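Local coordinates for protein CurD (Moorea producens 3L, PDB 5KP7) that probably acts as a hydroxymethylglutaryl-CoA synthase of the thiolase-like superfamily and binds 4'-phosphopantetheine, at residues E31-Y36 against G195-L200; E73-Y78 against T167-F172; M100-S105 against F132-A137; V408-Q413 against L428-I433. The protein carries 3 engineered substitutions. All blocks are in the same frame, centred on the assembly; numbering follows the deposited sequence. Where two conformers were deposited one is given.

Contact 1 (E31-Y36 against G195-L200); sequences EALSVY and GAVALL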
# COMPACT_ATOMS: atom_id res chain seq x y z
N GLU A 31 6.34 -16.23 10.27
CA GLU A 31 6.87 -17.56 9.95
C GLU A 31 6.89 -17.83 8.45
O GLU A 31 7.80 -18.49 7.95
CB GLU A 31 6.01 -18.64 10.67
CG GLU A 31 6.35 -20.07 10.30
CD GLU A 31 5.59 -21.14 11.06
OE1 GLU A 31 5.20 -20.91 12.23
OE2 GLU A 31 5.43 -22.25 10.48
N ALA A 32 5.90 -17.32 7.74
CA ALA A 32 5.81 -17.50 6.29
C ALA A 32 5.05 -16.35 5.67
O ALA A 32 4.17 -15.76 6.31
CB ALA A 32 5.14 -18.83 5.97
N LEU A 33 5.44 -15.99 4.44
CA LEU A 33 4.81 -14.88 3.74
C LEU A 33 4.63 -15.30 2.29
O LEU A 33 5.59 -15.77 1.65
CB LEU A 33 5.73 -13.64 3.81
CG LEU A 33 5.25 -12.31 3.18
CD1 LEU A 33 6.04 -11.15 3.75
CD2 LEU A 33 5.37 -12.27 1.67
N SER A 34 3.45 -15.07 1.75
CA SER A 34 3.17 -15.41 0.37
C SER A 34 2.33 -14.30 -0.26
O SER A 34 1.59 -13.59 0.45
CB SER A 34 2.51 -16.78 0.31
OG SER A 34 2.12 -17.10 -1.00
N VAL A 35 2.48 -14.13 -1.57
CA VAL A 35 1.89 -12.98 -2.30
C VAL A 35 1.05 -13.51 -3.46
O VAL A 35 1.44 -14.49 -4.10
CB VAL A 35 3.03 -12.12 -2.89
CG1 VAL A 35 2.50 -11.06 -3.86
CG2 VAL A 35 3.85 -11.50 -1.77
N TYR A 36 -0.06 -12.84 -3.77
CA TYR A 36 -0.75 -13.01 -5.04
C TYR A 36 -0.90 -11.64 -5.66
O TYR A 36 -1.62 -10.80 -5.11
CB TYR A 36 -2.09 -13.70 -4.88
CG TYR A 36 -2.86 -13.85 -6.18
CD1 TYR A 36 -2.34 -14.57 -7.25
CD2 TYR A 36 -4.10 -13.26 -6.35
CE1 TYR A 36 -3.03 -14.71 -8.45
CE2 TYR A 36 -4.80 -13.41 -7.55
CZ TYR A 36 -4.26 -14.13 -8.60
OH TYR A 36 -4.94 -14.32 -9.80
N GLY A 195 -4.32 -6.94 -5.09
CA GLY A 195 -3.31 -7.85 -4.60
C GLY A 195 -3.64 -8.33 -3.22
O GLY A 195 -4.47 -7.74 -2.53
N ALA A 196 -2.96 -9.40 -2.82
CA ALA A 196 -3.09 -9.90 -1.46
C ALA A 196 -1.77 -10.45 -0.97
O ALA A 196 -0.96 -10.98 -1.74
CB ALA A 196 -4.15 -10.97 -1.39
N VAL A 197 -1.52 -10.27 0.31
CA VAL A 197 -0.36 -10.81 0.98
C VAL A 197 -0.80 -11.54 2.23
O VAL A 197 -1.50 -10.97 3.08
CB VAL A 197 0.74 -9.74 1.30
CG1 VAL A 197 1.95 -10.42 1.95
CG2 VAL A 197 1.16 -8.98 0.06
N ALA A 198 -0.37 -12.80 2.34
CA ALA A 198 -0.68 -13.65 3.49
C ALA A 198 0.51 -13.83 4.38
O ALA A 198 1.62 -14.10 3.89
CB ALA A 198 -1.17 -15.00 3.02
N LEU A 199 0.27 -13.67 5.69
CA LEU A 199 1.30 -13.85 6.72
C LEU A 199 0.89 -14.94 7.69
O LEU A 199 -0.23 -14.89 8.24
CB LEU A 199 1.51 -12.57 7.54
CG LEU A 199 1.76 -11.27 6.80
CD1 LEU A 199 1.98 -10.12 7.77
CD2 LEU A 199 2.92 -11.40 5.85
N LEU A 200 1.78 -15.90 7.94
CA LEU A 200 1.60 -16.83 9.04
C LEU A 200 2.41 -16.30 10.18
O LEU A 200 3.59 -16.06 10.02
CB LEU A 200 2.06 -18.23 8.62
CG LEU A 200 1.87 -19.39 9.60
CD1 LEU A 200 0.39 -19.60 9.87
CD2 LEU A 200 2.55 -20.65 9.14
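Strands 32-36 and 195-200 run antiparallel, their axes 4.7 Å apart and their N-to-C directions 167° apart, with Ala32, Ser34 and Tyr36 in hydrogen-bonded pairs with Leu200, Ala198 and Ala196. This is the middle of the mixed sheet of a thiolase-like fold, and at the Glu31 end of the pairing Glu31 and Ala32 both face Leu200, a classic beta bulge. The evidence is the sharing of Leu200 O: Glu31 N donates to it over 2.8 Å, whereas Ala32 N reaches it only weakly.

One face carries Leu33, Val35, Val197 and Leu199, packed against helix 325-336 through Ala331, Leu328 and Phe327. Leu33 and Leu199 lie side by side and point the same way, and Leu199 CD2 sits 3.7 Å from Leu33 CG. Leu33 also slants across Val197, its CD2 3.9 Å from Val197 CG1. Val35 and Val197 meet flank to flank, CG2 to CG2 at 4.1 Å; in both valines this methyl stands opposite the carbonyl carbon, next to the backbone N.

The other face, with Ala32, Ser34, Tyr36 and the three partners of these residues, is covered in part by helix 75-89. Small groups dominate here, and the polar ends find partners beyond the strands: Ser34 OG bonds to Ala82 O, and Tyr36 OH to Glu73 OE2. At the bulge, Glu31 runs extended alongside Leu200. Its OE1 is held by Lys161 in a salt bridge and by Ser202 OG, while Glu31 OE2 rests 3.6 Å from Leu200 CD2.

Contact 2 (E73-Y78 against T167-F172); sequences EDPVSY and TDISRF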
# COMPACT_ATOMS: atom_id res chain seq x y z
N GLU A 73 -12.76 -12.85 -10.14
CA GLU A 73 -11.93 -12.82 -8.96
C GLU A 73 -12.52 -11.78 -8.02
O GLU A 73 -13.22 -10.84 -8.44
CB GLU A 73 -10.50 -12.42 -9.31
CG GLU A 73 -9.81 -13.37 -10.29
CD GLU A 73 -8.39 -12.93 -10.52
OE1 GLU A 73 -8.19 -11.96 -11.30
OE2 GLU A 73 -7.45 -13.54 -9.89
N ASP A 74 -12.25 -11.98 -6.73
CA ASP A 74 -12.68 -11.04 -5.72
C ASP A 74 -11.65 -11.07 -4.57
O ASP A 74 -10.64 -11.77 -4.67
CB ASP A 74 -14.15 -11.31 -5.34
CG ASP A 74 -14.34 -12.54 -4.49
OD1 ASP A 74 -13.33 -13.14 -4.07
OD2 ASP A 74 -15.52 -12.87 -4.21
N PRO A 75 -11.87 -10.31 -3.49
CA PRO A 75 -10.87 -10.31 -2.44
C PRO A 75 -10.70 -11.65 -1.75
O PRO A 75 -9.63 -11.93 -1.26
CB PRO A 75 -11.35 -9.22 -1.48
CG PRO A 75 -12.11 -8.30 -2.36
CD PRO A 75 -12.83 -9.20 -3.33
N VAL A 76 -11.73 -12.49 -1.72
CA VAL A 76 -11.62 -13.84 -1.18
C VAL A 76 -10.69 -14.69 -2.04
O VAL A 76 -9.79 -15.35 -1.54
CB VAL A 76 -13.02 -14.53 -1.06
CG1 VAL A 76 -12.89 -16.00 -0.67
CG2 VAL A 76 -13.90 -13.78 -0.06
N SER A 77 -10.93 -14.73 -3.35
CA SER A 77 -10.11 -15.52 -4.23
C SER A 77 -8.66 -15.03 -4.23
O SER A 77 -7.74 -15.84 -4.19
CB SER A 77 -10.72 -15.64 -5.63
OG SER A 77 -10.59 -14.48 -6.41
N TYR A 78 -8.46 -13.70 -4.18
CA TYR A 78 -7.12 -13.15 -4.07
C TYR A 78 -6.46 -13.66 -2.77
O TYR A 78 -5.29 -14.08 -2.79
CB TYR A 78 -7.17 -11.62 -4.09
CG TYR A 78 -6.89 -11.00 -5.43
CD1 TYR A 78 -7.75 -11.17 -6.51
CD2 TYR A 78 -5.74 -10.24 -5.65
CE1 TYR A 78 -7.47 -10.59 -7.75
CE2 TYR A 78 -5.47 -9.67 -6.87
CZ TYR A 78 -6.34 -9.81 -7.91
OH TYR A 78 -5.99 -9.24 -9.13
N THR A 167 -5.96 -8.21 1.80
CA THR A 167 -6.48 -8.41 0.44
C THR A 167 -7.32 -7.24 0.01
O THR A 167 -8.18 -6.78 0.77
CB THR A 167 -7.28 -9.74 0.32
OG1 THR A 167 -7.72 -9.89 -1.01
CG2 THR A 167 -8.45 -9.78 1.29
N ASP A 168 -7.07 -6.72 -1.19
CA ASP A 168 -7.84 -5.58 -1.71
C ASP A 168 -7.84 -5.59 -3.25
O ASP A 168 -6.85 -6.02 -3.87
CB ASP A 168 -7.31 -4.24 -1.17
CG ASP A 168 -7.88 -3.88 0.21
OD1 ASP A 168 -9.11 -3.78 0.36
OD2 ASP A 168 -7.08 -3.68 1.14
N ILE A 169 -8.95 -5.16 -3.83
CA ILE A 169 -9.08 -4.98 -5.27
C ILE A 169 -9.62 -3.60 -5.51
O ILE A 169 -10.21 -3.00 -4.63
CB ILE A 169 -10.01 -6.04 -5.87
CG1 ILE A 169 -9.35 -7.40 -5.67
CG2 ILE A 169 -10.35 -5.76 -7.33
CD1 ILE A 169 -10.16 -8.51 -6.12
N SER A 170 -9.45 -3.10 -6.72
CA SER A 170 -10.01 -1.77 -7.09
C SER A 170 -11.02 -1.97 -8.20
O SER A 170 -10.69 -1.88 -9.37
CB SER A 170 -8.86 -0.88 -7.57
OG SER A 170 -7.94 -0.68 -6.50
N ARG A 171 -12.26 -2.27 -7.83
CA ARG A 171 -13.28 -2.59 -8.84
C ARG A 171 -14.07 -1.36 -9.26
O ARG A 171 -15.25 -1.22 -8.95
CB ARG A 171 -14.18 -3.76 -8.41
CG ARG A 171 -14.38 -4.67 -9.62
CD ARG A 171 -15.45 -5.65 -9.53
NE ARG A 171 -15.33 -6.65 -8.49
CZ ARG A 171 -14.71 -7.82 -8.59
NH1 ARG A 171 -13.95 -8.16 -9.66
NH2 ARG A 171 -14.81 -8.66 -7.56
N PHE A 172 -13.39 -0.50 -10.02
CA PHE A 172 -14.00 0.66 -10.65
C PHE A 172 -15.04 0.28 -11.70
O PHE A 172 -14.79 -0.61 -12.52
CB PHE A 172 -12.94 1.51 -11.35
CG PHE A 172 -11.84 1.95 -10.43
CD1 PHE A 172 -12.14 2.49 -9.18
CD2 PHE A 172 -10.50 1.80 -10.81
CE1 PHE A 172 -11.13 2.89 -8.32
CE2 PHE A 172 -9.49 2.22 -9.95
CZ PHE A 172 -9.81 2.77 -8.71
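Two polar links tie Glu73-Tyr78 to Thr167-Phe172, one at each end of the contact. Arg171 grips Glu73 O end-on with both terminal nitrogens: NH2 lies 2.8 Å from Glu73 O, in the carbonyl plane on a lone pair, and NH1 also donates to this oxygen. Glu73 O lies in the guanidinium plane, so the pair of bonds fixes the turn of that flat group; a bend at chi3 (-63°) brings it round to the carbonyl. At the other end Thr167 OG1 donates to Pro75 O over 2.8 Å, again on a lone pair.

Apolar contact fills the middle. Ile169 CG1 stands 4.2 Å from the centroid of the Tyr78 ring and 11° off its normal, a CH-pi contact over the face. Beyond it, Ile169 CD1 reaches Tyr78 CD1 at 3.6 Å and Pro75 CD at 3.9 Å.

Within Glu73-Tyr78, Ser77 N donates to Asp74 OD1 (3.0 Å) and Asp74 N to Ser77 OG (3.0 Å). Asp74 OD2 is held by a salt bridge to Arg438 and a hydrogen bond with Tyr440 OH. The reciprocal bonds of Asp74 and Ser77 define a capping box, here starting helix 75-89 where it packs against the end of strand 161-168 in the thiolase-like fold.

Contact 3 (M100-S105 against F132-A137); sequences MVITCS and FELKQA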
# COMPACT_ATOMS: atom_id res chain seq x y z
N MET A 100 -6.53 -18.49 14.49
CA MET A 100 -7.09 -17.18 14.20
C MET A 100 -6.82 -16.85 12.75
O MET A 100 -5.68 -17.04 12.28
CB MET A 100 -6.48 -16.11 15.12
CG MET A 100 -7.12 -14.74 14.91
SD MET A 100 -6.73 -13.52 16.19
CE MET A 100 -5.04 -13.26 15.99
N VAL A 101 -7.86 -16.39 12.05
CA VAL A 101 -7.75 -15.90 10.68
C VAL A 101 -8.29 -14.46 10.69
O VAL A 101 -9.46 -14.25 11.02
CB VAL A 101 -8.56 -16.76 9.70
CG1 VAL A 101 -8.54 -16.14 8.32
CG2 VAL A 101 -8.02 -18.17 9.63
N ILE A 102 -7.43 -13.50 10.39
CA ILE A 102 -7.81 -12.10 10.29
C ILE A 102 -7.67 -11.67 8.85
O ILE A 102 -6.57 -11.73 8.27
CB ILE A 102 -6.94 -11.17 11.16
CG1 ILE A 102 -6.92 -11.66 12.62
CG2 ILE A 102 -7.50 -9.76 11.06
CD1 ILE A 102 -6.14 -10.76 13.56
N THR A 103 -8.78 -11.26 8.23
CA THR A 103 -8.74 -10.68 6.90
C THR A 103 -8.73 -9.18 7.04
O THR A 103 -9.55 -8.62 7.76
CB THR A 103 -9.93 -11.17 6.07
OG1 THR A 103 -9.89 -12.60 5.99
CG2 THR A 103 -9.85 -10.63 4.67
N CYS A 104 -7.82 -8.52 6.36
CA CYS A 104 -7.60 -7.07 6.48
C CYS A 104 -7.91 -6.48 5.14
O CYS A 104 -7.27 -6.84 4.13
CB CYS A 104 -6.15 -6.80 6.88
SG CYS A 104 -5.71 -7.61 8.45
N SER A 105 -8.91 -5.62 5.07
CA SER A 105 -9.42 -5.21 3.75
C SER A 105 -10.23 -3.92 3.85
O SER A 105 -10.81 -3.64 4.92
CB SER A 105 -10.28 -6.35 3.14
OG SER A 105 -10.61 -6.06 1.78
N PHE A 132 -12.40 -13.15 11.78
CA PHE A 132 -12.98 -11.82 11.68
C PHE A 132 -12.24 -11.00 10.63
O PHE A 132 -11.19 -11.43 10.11
CB PHE A 132 -13.08 -11.10 13.05
CG PHE A 132 -11.80 -11.04 13.80
CD1 PHE A 132 -10.95 -9.96 13.62
CD2 PHE A 132 -11.46 -12.03 14.69
CE1 PHE A 132 -9.74 -9.89 14.31
CE2 PHE A 132 -10.26 -11.97 15.40
CZ PHE A 132 -9.41 -10.89 15.21
N GLU A 133 -12.79 -9.83 10.34
CA GLU A 133 -12.27 -8.90 9.32
C GLU A 133 -12.00 -7.55 9.97
O GLU A 133 -12.80 -7.07 10.77
CB GLU A 133 -13.27 -8.80 8.18
CG GLU A 133 -12.82 -8.07 6.94
CD GLU A 133 -13.83 -8.16 5.81
OE1 GLU A 133 -14.07 -7.10 5.20
OE2 GLU A 133 -14.40 -9.26 5.53
N LEU A 134 -10.90 -6.91 9.57
CA LEU A 134 -10.42 -5.72 10.20
C LEU A 134 -10.31 -4.59 9.17
O LEU A 134 -9.77 -4.82 8.07
CB LEU A 134 -9.06 -6.04 10.82
CG LEU A 134 -8.51 -5.00 11.77
CD1 LEU A 134 -7.57 -5.66 12.76
CD2 LEU A 134 -7.80 -3.88 11.01
N LYS A 135 -10.82 -3.40 9.54
CA LYS A 135 -10.93 -2.23 8.66
C LYS A 135 -10.28 -1.00 9.32
O LYS A 135 -10.60 -0.65 10.46
CB LYS A 135 -12.42 -1.95 8.39
CG LYS A 135 -12.72 -0.71 7.58
CD LYS A 135 -14.19 -0.52 7.28
CE LYS A 135 -15.07 -0.39 8.47
NZ LYS A 135 -16.53 -0.30 8.09
N GLN A 136 -9.39 -0.35 8.57
CA GLN A 136 -8.94 1.05 8.84
C GLN A 136 -8.07 1.47 7.66
O GLN A 136 -6.84 1.70 7.75
CB GLN A 136 -8.22 1.23 10.18
CG GLN A 136 -7.69 2.66 10.44
CD GLN A 136 -8.48 3.79 9.81
OE1 GLN A 136 -7.94 4.56 8.94
NE2 GLN A 136 -9.68 3.96 10.22
N ALA A 137 -8.76 1.53 6.54
CA ALA A 137 -8.14 1.79 5.24
C ALA A 137 -6.84 0.99 5.12
O ALA A 137 -6.82 -0.19 5.47
CB ALA A 137 -7.97 3.26 5.04
O HOH W 1 -13.25 -4.64 5.71
O HOH W 2 -9.48 -1.27 5.82
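Ser105 O receives a 2.8 Å bond from a water that also donates to Glu133 OE1 at 2.6 Å, so that a single solvent molecule bridges the two segments; a second water donates weakly to Ser105 O and accepts from Gln136 N. Glu133 holds its carboxylate there with CG anti to the backbone N (chi1 -171°) and an extended chain, its OE2 taken by Met115 N. Strands 100-104 and 132-134 run parallel, 35° apart, in a beta-alpha-beta unit connected through helix 115-123. Leu134 N to Thr103 O, at 2.8 Å, is the shortest of their four backbone bonds.

On the face with Ile102, Cys104, Phe132 and Leu134, packed in part by helix 140-154, Ile102 and Phe132 lie side by side. Ile102 CD1 comes within 3.7 Å of Phe132 CZ, and Ile102 CG2 within 4.0 Å of Leu134 CB. Met100 bends at its last torsion and brings SD 3.9 Å from Phe132 CZ; from the ring centroid it stands 68° off the normal, an oblique Met-aromatic contact.

The chemistry is thus divided: direct backbone bonds run as far as Ser105 N, whereas Ser105 O is linked to the other segment through water.

Contact 4 (V408-Q413 against L428-I433); sequences VTLDYQ and LVLKAI
The outer edge of a small three-stranded antiparallel sheet, separate from the large central one, brings Val408-Gln413 against Leu428-Ile433. Val408 and Ile433 form an antiparallel hydrogen-bonded pair, evidenced by Val408 N to Ile433 O at 3.0 Å and Ile433 N to Val408 O at 2.9 Å. Leu410 N then donates to Lys431 O at 3.1 Å. The same Lys431 O also accepts from a water that donates to Leu410 O, so one carbonyl takes both a direct and a water-borne link.

Val408 places CG1 between its backbone N and carbonyl carbon (chi1 60°), which sets that methyl 3.8 Å from Ile433 CG1. Leu410 leans over the partner backbone, with CD2 4.1 Å from Leu430 CG.

The end of Tyr412 comes nearer than its root and slants across Val429 and Lys431. Its hydroxyl lies over Lys431, OH to CB 3.3 Å, and bonds to Glu441 of strand 437-442, while CZ is 3.7 Å from Val429 CG2. Leu430 O comes to the ring edge, 3.7 Å from Tyr412 CE1; this buried carbonyl has no hydrogen-bond partner in the model. Trp419 stacks on the same ring. Just after Leu410, Asp411 OD1 accepts from Gln413 N, an Asx turn.

Lys431 and Ala432 both face Lys439 on the far side of strand 428-434, the signature of a classic beta bulge.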
# COMPACT_ATOMS: atom_id res chain seq x y z
N VAL A 408 -25.13 -14.12 -9.89
CA VAL A 408 -24.36 -13.92 -11.12
C VAL A 408 -23.66 -15.25 -11.42
O VAL A 408 -23.24 -15.94 -10.49
CB VAL A 408 -23.35 -12.74 -11.04
CG1 VAL A 408 -22.34 -12.95 -9.93
CG2 VAL A 408 -22.67 -12.50 -12.39
N THR A 409 -23.52 -15.57 -12.70
CA THR A 409 -22.77 -16.76 -13.12
C THR A 409 -21.66 -16.28 -14.03
O THR A 409 -21.94 -15.74 -15.09
CB THR A 409 -23.66 -17.76 -13.86
OG1 THR A 409 -24.23 -17.12 -15.00
CG2 THR A 409 -24.79 -18.20 -12.98
N LEU A 410 -20.41 -16.43 -13.62
CA LEU A 410 -19.31 -15.84 -14.39
C LEU A 410 -18.98 -16.62 -15.68
O LEU A 410 -18.95 -17.85 -15.70
CB LEU A 410 -18.03 -15.72 -13.55
CG LEU A 410 -17.91 -14.59 -12.52
CD1 LEU A 410 -18.06 -13.26 -13.19
CD2 LEU A 410 -18.92 -14.76 -11.38
N ASP A 411 -18.71 -15.86 -16.74
CA ASP A 411 -18.12 -16.39 -17.96
C ASP A 411 -16.59 -16.35 -17.89
O ASP A 411 -15.96 -15.28 -18.06
CB ASP A 411 -18.60 -15.61 -19.18
CG ASP A 411 -18.05 -16.16 -20.49
OD1 ASP A 411 -17.42 -17.25 -20.50
OD2 ASP A 411 -18.24 -15.47 -21.54
N TYR A 412 -16.01 -17.50 -17.66
CA TYR A 412 -14.56 -17.63 -17.61
C TYR A 412 -13.89 -17.33 -18.95
O TYR A 412 -12.70 -16.99 -18.98
CB TYR A 412 -14.14 -19.05 -17.18
CG TYR A 412 -14.51 -19.49 -15.77
CD1 TYR A 412 -14.77 -18.57 -14.73
CD2 TYR A 412 -14.54 -20.84 -15.46
CE1 TYR A 412 -15.05 -19.01 -13.44
CE2 TYR A 412 -14.83 -21.27 -14.18
CZ TYR A 412 -15.07 -20.36 -13.18
OH TYR A 412 -15.36 -20.87 -11.93
N GLN A 413 -14.64 -17.42 -20.04
CA GLN A 413 -14.11 -17.14 -21.36
C GLN A 413 -14.36 -15.71 -21.82
O GLN A 413 -14.30 -15.43 -23.02
CB GLN A 413 -14.72 -18.15 -22.36
CG GLN A 413 -14.19 -19.56 -22.17
CD GLN A 413 -12.68 -19.66 -22.31
OE1 GLN A 413 -12.01 -20.12 -21.39
NE2 GLN A 413 -12.16 -19.22 -23.41
N LEU A 428 -7.65 -20.34 -7.32
CA LEU A 428 -9.04 -20.17 -6.99
C LEU A 428 -9.63 -18.98 -7.77
O LEU A 428 -9.01 -17.90 -7.86
CB LEU A 428 -9.23 -20.00 -5.48
CG LEU A 428 -10.66 -20.26 -5.00
CD1 LEU A 428 -10.94 -21.75 -4.97
CD2 LEU A 428 -10.93 -19.61 -3.66
N VAL A 429 -10.83 -19.19 -8.29
CA VAL A 429 -11.61 -18.15 -8.95
C VAL A 429 -13.03 -18.12 -8.38
O VAL A 429 -13.51 -19.12 -7.79
CB VAL A 429 -11.63 -18.27 -10.50
CG1 VAL A 429 -10.23 -18.15 -11.07
CG2 VAL A 429 -12.28 -19.54 -10.95
N LEU A 430 -13.69 -16.98 -8.58
CA LEU A 430 -15.12 -16.82 -8.27
C LEU A 430 -15.95 -17.38 -9.42
O LEU A 430 -15.92 -16.84 -10.53
CB LEU A 430 -15.48 -15.33 -8.03
CG LEU A 430 -16.95 -14.99 -7.74
CD1 LEU A 430 -17.42 -15.56 -6.41
CD2 LEU A 430 -17.14 -13.49 -7.84
N LYS A 431 -16.71 -18.45 -9.13
CA LYS A 431 -17.54 -19.12 -10.12
C LYS A 431 -18.90 -18.46 -10.27
O LYS A 431 -19.41 -18.30 -11.41
CB LYS A 431 -17.75 -20.59 -9.73
CG LYS A 431 -18.53 -21.41 -10.72
CD LYS A 431 -18.71 -22.84 -10.17
CE LYS A 431 -18.84 -23.86 -11.26
NZ LYS A 431 -19.98 -23.72 -12.18
N ALA A 432 -19.50 -18.09 -9.15
CA ALA A 432 -20.88 -17.60 -9.14
C ALA A 432 -21.20 -17.00 -7.79
O ALA A 432 -20.53 -17.28 -6.80
CB ALA A 432 -21.87 -18.73 -9.43
N ILE A 433 -22.27 -16.21 -7.78
CA ILE A 433 -22.95 -15.84 -6.55
C ILE A 433 -24.38 -16.36 -6.70
O ILE A 433 -25.01 -16.14 -7.74
CB ILE A 433 -22.93 -14.33 -6.28
CG1 ILE A 433 -21.49 -13.79 -6.32
CG2 ILE A 433 -23.57 -14.02 -4.92
CD1 ILE A 433 -21.38 -12.28 -6.21
O HOH W 3 -19.28 -19.74 -13.77

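Overall arrangement
From the N terminus, strand 29-36 pairs with strand 195-202, which comes much later in the chain, and contact 1 closes the longest of the four loops. Inside that loop lies contact 2, which brings the start of helix 75-89 to the end of strand 161-168; inside that again lies contact 3, closing the short span from strand 98-104 to strand 130-134. Contacts 1 to 3 all reach the central mixed sheet. Contact 2 touches contact 1 through Gly195 N and Asp168 O, and contact 3 through Thr167 N and Cys104 O, both probably hydrogen-bonded. Contact 4 follows in series near the C terminus; its small sheet packs on contact 2, where Leu428 O meets Ser77 CB.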